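Long-range contact in ComZ (Thermus thermophilus, PDB 6QVI), which is a competence-associated pilin thought to act as a DNA receptor at the tip of a pilus during natural transformation: residues G410-D422 against F435-M449. Sequence-based numbering, arbitrary orientation.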
ATOM      1  N   GLY A 410       4.875  -3.750 -27.347  1.00 62.75           N
ATOM      2  CA  GLY A 410       4.104  -4.474 -26.363  1.00 57.47           C
ATOM      3  C   GLY A 410       3.887  -3.662 -25.121  1.00 61.28           C
ATOM      4  O   GLY A 410       4.151  -2.451 -25.055  1.00 66.25           O
ATOM      5  N   GLY A 411       3.408  -4.363 -24.097  1.00 66.23           N
ATOM      6  CA  GLY A 411       3.286  -3.801 -22.769  1.00 65.11           C
ATOM      7  C   GLY A 411       1.978  -3.106 -22.458  1.00 66.96           C
ATOM      8  O   GLY A 411       1.837  -2.558 -21.344  1.00 70.41           O
ATOM      9  N   ASN A 412       1.015  -3.102 -23.380  1.00 54.87           N
ATOM     10  CA  ASN A 412      -0.248  -2.415 -23.136  1.00 53.80           C
ATOM     11  C   ASN A 412      -1.346  -3.417 -22.812  1.00 54.97           C
ATOM     12  O   ASN A 412      -1.288  -4.588 -23.194  1.00 57.81           O
ATOM     13  CB  ASN A 412      -0.655  -1.557 -24.331  1.00 56.14           C
ATOM     14  CG  ASN A 412       0.397  -0.533 -24.681  1.00 63.20           C
ATOM     15  OD1 ASN A 412       0.519   0.512 -24.025  1.00 63.67           O
ATOM     16  ND2 ASN A 412       1.188  -0.836 -25.708  1.00 70.03           N
ATOM     17  N   LEU A 413      -2.368  -2.924 -22.110  1.00 51.78           N
ATOM     18  CA  LEU A 413      -3.447  -3.749 -21.593  1.00 51.95           C
ATOM     19  C   LEU A 413      -4.768  -3.030 -21.826  1.00 57.52           C
ATOM     20  O   LEU A 413      -4.871  -1.816 -21.618  1.00 63.45           O
ATOM     21  CB  LEU A 413      -3.270  -3.983 -20.082  1.00 60.17           C
ATOM     22  CG  LEU A 413      -4.397  -4.711 -19.323  1.00 61.61           C
ATOM     23  CD1 LEU A 413      -4.835  -6.022 -20.041  1.00 58.41           C
ATOM     24  CD2 LEU A 413      -4.136  -4.927 -17.805  1.00 56.20           C
ATOM     25  N   ASP A 414      -5.776  -3.785 -22.261  1.00 71.56           N
ATOM     26  CA  ASP A 414      -7.118  -3.263 -22.512  1.00 76.36           C
ATOM     27  C   ASP A 414      -8.109  -4.202 -21.835  1.00 75.60           C
ATOM     28  O   ASP A 414      -8.085  -5.415 -22.087  1.00 77.91           O
ATOM     29  CB  ASP A 414      -7.399  -3.127 -24.017  1.00 70.21           C
ATOM     30  CG  ASP A 414      -6.828  -1.821 -24.621  1.00 76.40           C
ATOM     31  OD1 ASP A 414      -5.733  -1.388 -24.214  1.00 83.36           O
ATOM     32  OD2 ASP A 414      -7.488  -1.207 -25.503  1.00 84.27           O
ATOM     33  N   ILE A 415      -8.964  -3.648 -20.962  1.00 63.63           N
ATOM     34  CA  ILE A 415      -9.993  -4.407 -20.255  1.00 67.04           C
ATOM     35  C   ILE A 415     -11.324  -3.792 -20.674  1.00 75.64           C
ATOM     36  O   ILE A 415     -11.743  -2.761 -20.126  1.00 71.94           O
ATOM     37  CB  ILE A 415      -9.794  -4.354 -18.739  1.00 73.05           C
ATOM     38  CG1 ILE A 415      -8.385  -4.836 -18.389  1.00 79.01           C
ATOM     39  CG2 ILE A 415     -10.795  -5.227 -18.000  1.00 67.67           C
ATOM     40  CD1 ILE A 415      -8.157  -5.020 -16.904  1.00 81.80           C
ATOM     41  N   ASN A 416     -12.002  -4.412 -21.647  1.00 78.78           N
ATOM     42  CA  ASN A 416     -13.165  -3.758 -22.233  1.00 86.02           C
ATOM     43  C   ASN A 416     -14.484  -4.278 -21.693  1.00 93.47           C
ATOM     44  O   ASN A 416     -15.505  -3.597 -21.836  1.00 93.68           O
ATOM     45  CB  ASN A 416     -13.163  -3.903 -23.760  1.00 82.81           C
ATOM     46  CG  ASN A 416     -11.849  -3.463 -24.383  1.00 79.89           C
ATOM     47  OD1 ASN A 416     -11.235  -2.492 -23.926  1.00 81.66           O
ATOM     48  ND2 ASN A 416     -11.439  -4.132 -25.458  1.00 71.83           N
ATOM     49  N   GLY A 417     -14.471  -5.433 -21.033  1.00 95.42           N
ATOM     50  CA  GLY A 417     -15.615  -5.950 -20.325  1.00 94.88           C
ATOM     51  C   GLY A 417     -15.350  -5.914 -18.830  1.00 94.96           C
ATOM     52  O   GLY A 417     -14.332  -5.423 -18.359  1.00 86.80           O
ATOM     53  N   ASN A 418     -16.325  -6.412 -18.082  1.00 96.88           N
ATOM     54  CA  ASN A 418     -16.166  -6.475 -16.643  1.00 92.64           C
ATOM     55  C   ASN A 418     -15.109  -7.515 -16.284  1.00 87.94           C
ATOM     56  O   ASN A 418     -14.877  -8.484 -17.019  1.00 96.42           O
ATOM     57  CB  ASN A 418     -17.495  -6.826 -15.989  1.00101.94           C
ATOM     58  CG  ASN A 418     -18.466  -5.679 -16.015  1.00106.48           C
ATOM     59  OD1 ASN A 418     -18.096  -4.542 -16.312  1.00108.73           O
ATOM     60  ND2 ASN A 418     -19.730  -5.975 -15.741  1.00109.77           N
ATOM     61  N   LEU A 419     -14.456  -7.299 -15.146  1.00 78.77           N
ATOM     62  CA  LEU A 419     -13.337  -8.139 -14.722  1.00 77.57           C
ATOM     63  C   LEU A 419     -13.466  -8.306 -13.212  1.00 88.30           C
ATOM     64  O   LEU A 419     -12.985  -7.465 -12.446  1.00 91.95           O
ATOM     65  CB  LEU A 419     -12.009  -7.509 -15.095  1.00 68.99           C
ATOM     66  CG  LEU A 419     -10.795  -8.272 -14.584  1.00 75.87           C
ATOM     67  CD1 LEU A 419     -10.920  -9.753 -14.958  1.00 81.49           C
ATOM     68  CD2 LEU A 419      -9.492  -7.672 -15.080  1.00 72.56           C
ATOM     69  N   LEU A 420     -14.111  -9.383 -12.784  1.00 90.89           N
ATOM     70  CA  LEU A 420     -14.339  -9.616 -11.367  1.00 94.99           C
ATOM     71  C   LEU A 420     -13.765 -10.949 -10.928  1.00 95.53           C
ATOM     72  O   LEU A 420     -13.562 -11.854 -11.745  1.00 96.47           O
ATOM     73  CB  LEU A 420     -15.836  -9.562 -11.019  1.00101.63           C
ATOM     74  CG  LEU A 420     -16.600  -8.235 -11.141  1.00100.51           C
ATOM     75  CD1 LEU A 420     -15.739  -7.077 -10.656  1.00 98.56           C
ATOM     76  CD2 LEU A 420     -17.074  -7.971 -12.552  1.00 98.96           C
ATOM     77  N   PRO A 421     -13.588 -11.129  -9.642  1.00 99.47           N
ATOM     78  CA  PRO A 421     -13.139 -12.440  -9.211  1.00103.76           C
ATOM     79  C   PRO A 421     -14.339 -13.337  -9.173  1.00113.95           C
ATOM     80  O   PRO A 421     -15.440 -12.876  -8.974  1.00115.45           O
ATOM     81  CB  PRO A 421     -12.666 -12.200  -7.793  1.00103.07           C
ATOM     82  CG  PRO A 421     -13.394 -11.000  -7.357  1.00103.87           C
ATOM     83  CD  PRO A 421     -13.555 -10.146  -8.563  1.00101.17           C
ATOM     84  N   ASP A 422     -14.143 -14.626  -9.366  1.00125.78           N
ATOM     85  CA  ASP A 422     -15.274 -15.525  -9.328  1.00136.60           C
ATOM     86  C   ASP A 422     -15.648 -15.808  -7.903  1.00139.25           C
ATOM     87  O   ASP A 422     -14.863 -16.348  -7.137  1.00138.70           O
ATOM     88  CB  ASP A 422     -14.989 -16.849 -10.015  1.00138.83           C
ATOM     89  CG  ASP A 422     -15.764 -17.977  -9.398  1.00146.83           C
ATOM     90  OD1 ASP A 422     -16.971 -17.809  -9.148  1.00149.59           O
ATOM     91  OD2 ASP A 422     -15.166 -19.021  -9.133  1.00151.64           O
ATOM     92  N   PHE A 435      -2.416  -6.608 -12.151  1.00 63.86           N
ATOM     93  CA  PHE A 435      -2.011  -6.348 -13.524  1.00 61.04           C
ATOM     94  C   PHE A 435      -0.863  -5.358 -13.534  1.00 59.60           C
ATOM     95  O   PHE A 435      -1.005  -4.228 -13.049  1.00 60.55           O
ATOM     96  CB  PHE A 435      -3.188  -5.828 -14.334  1.00 63.99           C
ATOM     97  CG  PHE A 435      -4.231  -6.872 -14.568  1.00 71.24           C
ATOM     98  CD1 PHE A 435      -4.207  -7.640 -15.726  1.00 71.17           C
ATOM     99  CD2 PHE A 435      -5.202  -7.130 -13.604  1.00 65.33           C
ATOM    100  CE1 PHE A 435      -5.141  -8.618 -15.935  1.00 69.89           C
ATOM    101  CE2 PHE A 435      -6.137  -8.109 -13.813  1.00 69.74           C
ATOM    102  CZ  PHE A 435      -6.111  -8.854 -14.987  1.00 72.00           C
ATOM    103  N   VAL A 436       0.252  -5.771 -14.121  1.00 51.16           N
ATOM    104  CA  VAL A 436       1.380  -4.886 -14.360  1.00 58.15           C
ATOM    105  C   VAL A 436       1.419  -4.658 -15.858  1.00 62.40           C
ATOM    106  O   VAL A 436       1.463  -5.618 -16.635  1.00 64.69           O
ATOM    107  CB  VAL A 436       2.700  -5.475 -13.833  1.00 53.16           C
ATOM    108  CG1 VAL A 436       3.879  -4.547 -14.118  1.00 38.63           C
ATOM    109  CG2 VAL A 436       2.586  -5.733 -12.338  1.00 41.59           C
ATOM    110  N   ALA A 437       1.351  -3.393 -16.262  1.00 56.23           N
ATOM    111  CA  ALA A 437       1.494  -3.026 -17.665  1.00 50.30           C
ATOM    112  C   ALA A 437       2.573  -1.957 -17.768  1.00 47.56           C
ATOM    113  O   ALA A 437       2.413  -0.859 -17.222  1.00 50.48           O
ATOM    114  CB  ALA A 437       0.165  -2.512 -18.236  1.00 52.31           C
ATOM    115  N   GLU A 438       3.653  -2.262 -18.493  1.00 39.88           N
ATOM    116  CA  GLU A 438       4.722  -1.278 -18.621  1.00 44.70           C
ATOM    117  C   GLU A 438       4.276  -0.106 -19.474  1.00 53.78           C
ATOM    118  O   GLU A 438       4.824   0.996 -19.350  1.00 59.07           O
ATOM    119  CB  GLU A 438       5.987  -1.944 -19.198  1.00 40.04           C
ATOM    120  CG  GLU A 438       7.098  -0.974 -19.592  1.00 49.60           C
ATOM    121  CD  GLU A 438       8.458  -1.664 -19.912  1.00 61.17           C
ATOM    122  OE1 GLU A 438       9.488  -0.933 -19.988  1.00 70.67           O
ATOM    123  OE2 GLU A 438       8.514  -2.907 -20.078  1.00 63.35           O
ATOM    124  N   GLY A 439       3.269  -0.314 -20.314  1.00 68.05           N
ATOM    125  CA  GLY A 439       2.780   0.746 -21.166  1.00 67.14           C
ATOM    126  C   GLY A 439       1.532   1.349 -20.558  1.00 65.77           C
ATOM    127  O   GLY A 439       1.548   1.766 -19.388  1.00 68.91           O
ATOM    128  N   ASP A 440       0.454   1.405 -21.335  1.00 61.35           N
ATOM    129  CA  ASP A 440      -0.800   2.025 -20.936  1.00 53.47           C
ATOM    130  C   ASP A 440      -1.860   0.989 -20.575  1.00 53.23           C
ATOM    131  O   ASP A 440      -1.825  -0.163 -21.023  1.00 63.42           O
ATOM    132  CB  ASP A 440      -1.328   2.910 -22.058  1.00 60.02           C
ATOM    133  CG  ASP A 440      -0.441   4.102 -22.336  1.00 78.52           C
ATOM    134  OD1 ASP A 440       0.600   4.265 -21.657  1.00 80.61           O
ATOM    135  OD2 ASP A 440      -0.787   4.875 -23.260  1.00 95.07           O
ATOM    136  N   ILE A 441      -2.845   1.435 -19.791  1.00 51.19           N
ATOM    137  CA  ILE A 441      -4.025   0.638 -19.463  1.00 64.46           C
ATOM    138  C   ILE A 441      -5.265   1.435 -19.818  1.00 67.28           C
ATOM    139  O   ILE A 441      -5.436   2.571 -19.367  1.00 74.63           O
ATOM    140  CB  ILE A 441      -4.099   0.229 -17.981  1.00 64.65           C
ATOM    141  CG1 ILE A 441      -3.012  -0.767 -17.647  1.00 54.86           C
ATOM    142  CG2 ILE A 441      -5.488  -0.372 -17.668  1.00 47.43           C
ATOM    143  CD1 ILE A 441      -3.285  -1.434 -16.388  1.00 52.12           C
ATOM    144  N   TYR A 442      -6.157   0.810 -20.563  1.00 73.42           N
ATOM    145  CA  TYR A 442      -7.429   1.398 -20.918  1.00 74.24           C
ATOM    146  C   TYR A 442      -8.498   0.465 -20.388  1.00 71.36           C
ATOM    147  O   TYR A 442      -8.575  -0.696 -20.814  1.00 71.41           O
ATOM    148  CB  TYR A 442      -7.551   1.571 -22.434  1.00 71.02           C
ATOM    149  CG  TYR A 442      -8.512   2.663 -22.873  1.00 77.35           C
ATOM    150  CD1 TYR A 442      -9.838   2.673 -22.453  1.00 77.00           C
ATOM    151  CD2 TYR A 442      -8.065   3.722 -23.657  1.00 80.17           C
ATOM    152  CE1 TYR A 442     -10.693   3.693 -22.840  1.00 86.80           C
ATOM    153  CE2 TYR A 442      -8.899   4.743 -24.034  1.00 81.50           C
ATOM    154  CZ  TYR A 442     -10.217   4.731 -23.634  1.00 82.89           C
ATOM    155  OH  TYR A 442     -11.054   5.767 -24.029  1.00 72.86           O
ATOM    156  N   GLN A 443      -9.338   0.978 -19.491  1.00 65.08           N
ATOM    157  CA  GLN A 443     -10.493   0.231 -18.999  1.00 68.22           C
ATOM    158  C   GLN A 443     -11.779   0.806 -19.605  1.00 71.27           C
ATOM    159  O   GLN A 443     -12.195   1.919 -19.255  1.00 69.01           O
ATOM    160  CB  GLN A 443     -10.552   0.272 -17.474  1.00 61.23           C
ATOM    161  CG  GLN A 443     -11.911  -0.075 -16.906  1.00 68.27           C
ATOM    162  CD  GLN A 443     -11.971   0.163 -15.428  1.00 74.38           C
ATOM    163  OE1 GLN A 443     -10.939   0.342 -14.785  1.00 79.56           O
ATOM    164  NE2 GLN A 443     -13.168   0.122 -14.856  1.00 78.28           N
ATOM    165  N   ARG A 444     -12.438   0.025 -20.463  1.00 69.80           N
ATOM    166  CA  ARG A 444     -13.779   0.385 -20.901  1.00 76.41           C
ATOM    167  C   ARG A 444     -14.876  -0.501 -20.298  1.00 81.70           C
ATOM    168  O   ARG A 444     -16.069  -0.184 -20.476  1.00 80.32           O
ATOM    169  CB  ARG A 444     -13.888   0.362 -22.445  1.00 79.29           C
ATOM    170  CG  ARG A 444     -12.647   0.841 -23.226  1.00 78.97           C
ATOM    171  CD  ARG A 444     -12.774   0.727 -24.761  1.00 74.45           C
ATOM    172  NE  ARG A 444     -11.732   1.504 -25.446  1.00 74.06           N
ATOM    173  CZ  ARG A 444     -10.490   1.093 -25.698  1.00 67.03           C
ATOM    174  NH1 ARG A 444     -10.067  -0.113 -25.339  1.00 64.94           N
ATOM    175  NH2 ARG A 444      -9.657   1.923 -26.311  1.00 69.12           N
ATOM    176  N   GLY A 445     -14.510  -1.575 -19.579  1.00 80.45           N
ATOM    177  CA  GLY A 445     -15.483  -2.314 -18.784  1.00 86.01           C
ATOM    178  C   GLY A 445     -16.005  -1.512 -17.608  1.00 96.22           C
ATOM    179  O   GLY A 445     -15.338  -0.613 -17.090  1.00 95.22           O
ATOM    180  N   GLN A 446     -17.242  -1.803 -17.206  1.00101.09           N
ATOM    181  CA  GLN A 446     -17.829  -0.914 -16.217  1.00103.13           C
ATOM    182  C   GLN A 446     -17.266  -1.163 -14.825  1.00102.22           C
ATOM    183  O   GLN A 446     -17.065  -0.217 -14.061  1.00103.38           O
ATOM    184  CB  GLN A 446     -19.358  -1.031 -16.243  1.00114.46           C
ATOM    185  CG  GLN A 446     -19.934  -0.012 -17.226  1.00125.35           C
ATOM    186  CD  GLN A 446     -21.322   0.534 -16.893  1.00136.82           C
ATOM    187  OE1 GLN A 446     -21.794   1.434 -17.592  1.00147.54           O
ATOM    188  NE2 GLN A 446     -21.969   0.014 -15.839  1.00135.51           N
ATOM    189  N   HIS A 447     -16.973  -2.419 -14.491  1.00100.17           N
ATOM    190  CA  HIS A 447     -16.499  -2.776 -13.164  1.00 96.29           C
ATOM    191  C   HIS A 447     -15.326  -3.730 -13.327  1.00 94.59           C
ATOM    192  O   HIS A 447     -15.477  -4.810 -13.901  1.00101.95           O
ATOM    193  CB  HIS A 447     -17.631  -3.391 -12.338  1.00104.44           C
ATOM    194  CG  HIS A 447     -18.826  -2.486 -12.188  1.00110.77           C
ATOM    195  ND1 HIS A 447     -18.738  -1.112 -12.279  1.00106.80           N
ATOM    196  CD2 HIS A 447     -20.136  -2.761 -11.981  1.00114.28           C
ATOM    197  CE1 HIS A 447     -19.933  -0.577 -12.117  1.00109.63           C
ATOM    198  NE2 HIS A 447     -20.802  -1.555 -11.933  1.00116.45           N
ATOM    199  N   VAL A 448     -14.147  -3.330 -12.852  1.00 88.86           N
ATOM    200  CA  VAL A 448     -13.032  -4.259 -12.749  1.00 86.41           C
ATOM    201  C   VAL A 448     -12.452  -4.138 -11.345  1.00 83.31           C
ATOM    202  O   VAL A 448     -12.344  -3.040 -10.788  1.00 78.66           O
ATOM    203  CB  VAL A 448     -11.982  -4.005 -13.848  1.00 86.14           C
ATOM    204  CG1 VAL A 448     -11.702  -2.578 -13.932  1.00 82.34           C
ATOM    205  CG2 VAL A 448     -10.703  -4.745 -13.559  1.00 89.53           C
ATOM    206  N   MET A 449     -12.114  -5.275 -10.765  1.00 83.20           N
ATOM    207  CA  MET A 449     -11.733  -5.348  -9.368  1.00 84.82           C
ATOM    208  C   MET A 449     -10.355  -5.990  -9.343  1.00 83.23           C
ATOM    209  O   MET A 449     -10.219  -7.215  -9.435  1.00 84.88           O
ATOM    210  CB  MET A 449     -12.803  -6.099  -8.581  1.00 93.03           C
ATOM    211  CG  MET A 449     -12.391  -6.664  -7.253  1.00103.88           C
ATOM    212  SD  MET A 449     -13.859  -7.337  -6.416  1.00115.34           S
ATOM    213  CE  MET A 449     -14.844  -5.875  -6.133  1.00108.18           C
TER
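Leu413 and Ile415 of strand 413-415 pair in parallel with Ile441 and Gln443 of strand 441-443. The ladder runs from Leu413 N to Asp440 O (3.0 Å) through to Ile415 N bonding Tyr442 O. At its end Ile415 O takes two donors, Arg444 N and Gly445 N, from opposite faces of its plane. Beyond the turn, Leu419 and Val448 form a single bridge, with the register shifted by one.

Two asparagine side chains bond to backbone. Asn412 OD1 receives Asp440 N at 2.8 Å, in a nearly straight bond. Asn418 OD1 receives His447 N from above its carbonyl plane, and weakly Gln446 N.

Arg444 carries the salt bridge of this contact. Its NH1 gives one hydrogen to Asp414 OD2 (2.8 Å, a salt bridge) and another to Asn416 OD1 (3.0 Å). Both acceptors lie in the guanidinium plane. The Tyr442 ring lies against one face of that group, with NH2 above the ring centre. Asp414 and Asn416 both keep CG beside the backbone N (chi1 -82° and -52°), which brings the carboxylate and the amide to the side of the arginine. A leucine in place of Arg444 would probably leave Asp414 without its charged mate and Asn416 OD1 without this donor.

Apolar side chains pack around Phe435. Leu413 CD2 sits 3.4 Å from Phe435 CD1, and Leu419 CD2 reaches the far end of the same ring, 3.6 Å from CZ. Leu419 CB also meets Val448 CG2 at 3.4 Å. Apart from this group, Pro421 CD touches Met449 SD. Strand 387-392 adds Tyr389 against Leu419 and Pro421.

The parallel ladder and the separate single bridge beyond it are consistent with the two segments lying on successive coils of the beta-solenoid domain. Backbone bonds set the stacking, Leu413 and Leu419 pack with Phe435, and a polar cluster around Arg444 probably links the two neighbouring coils.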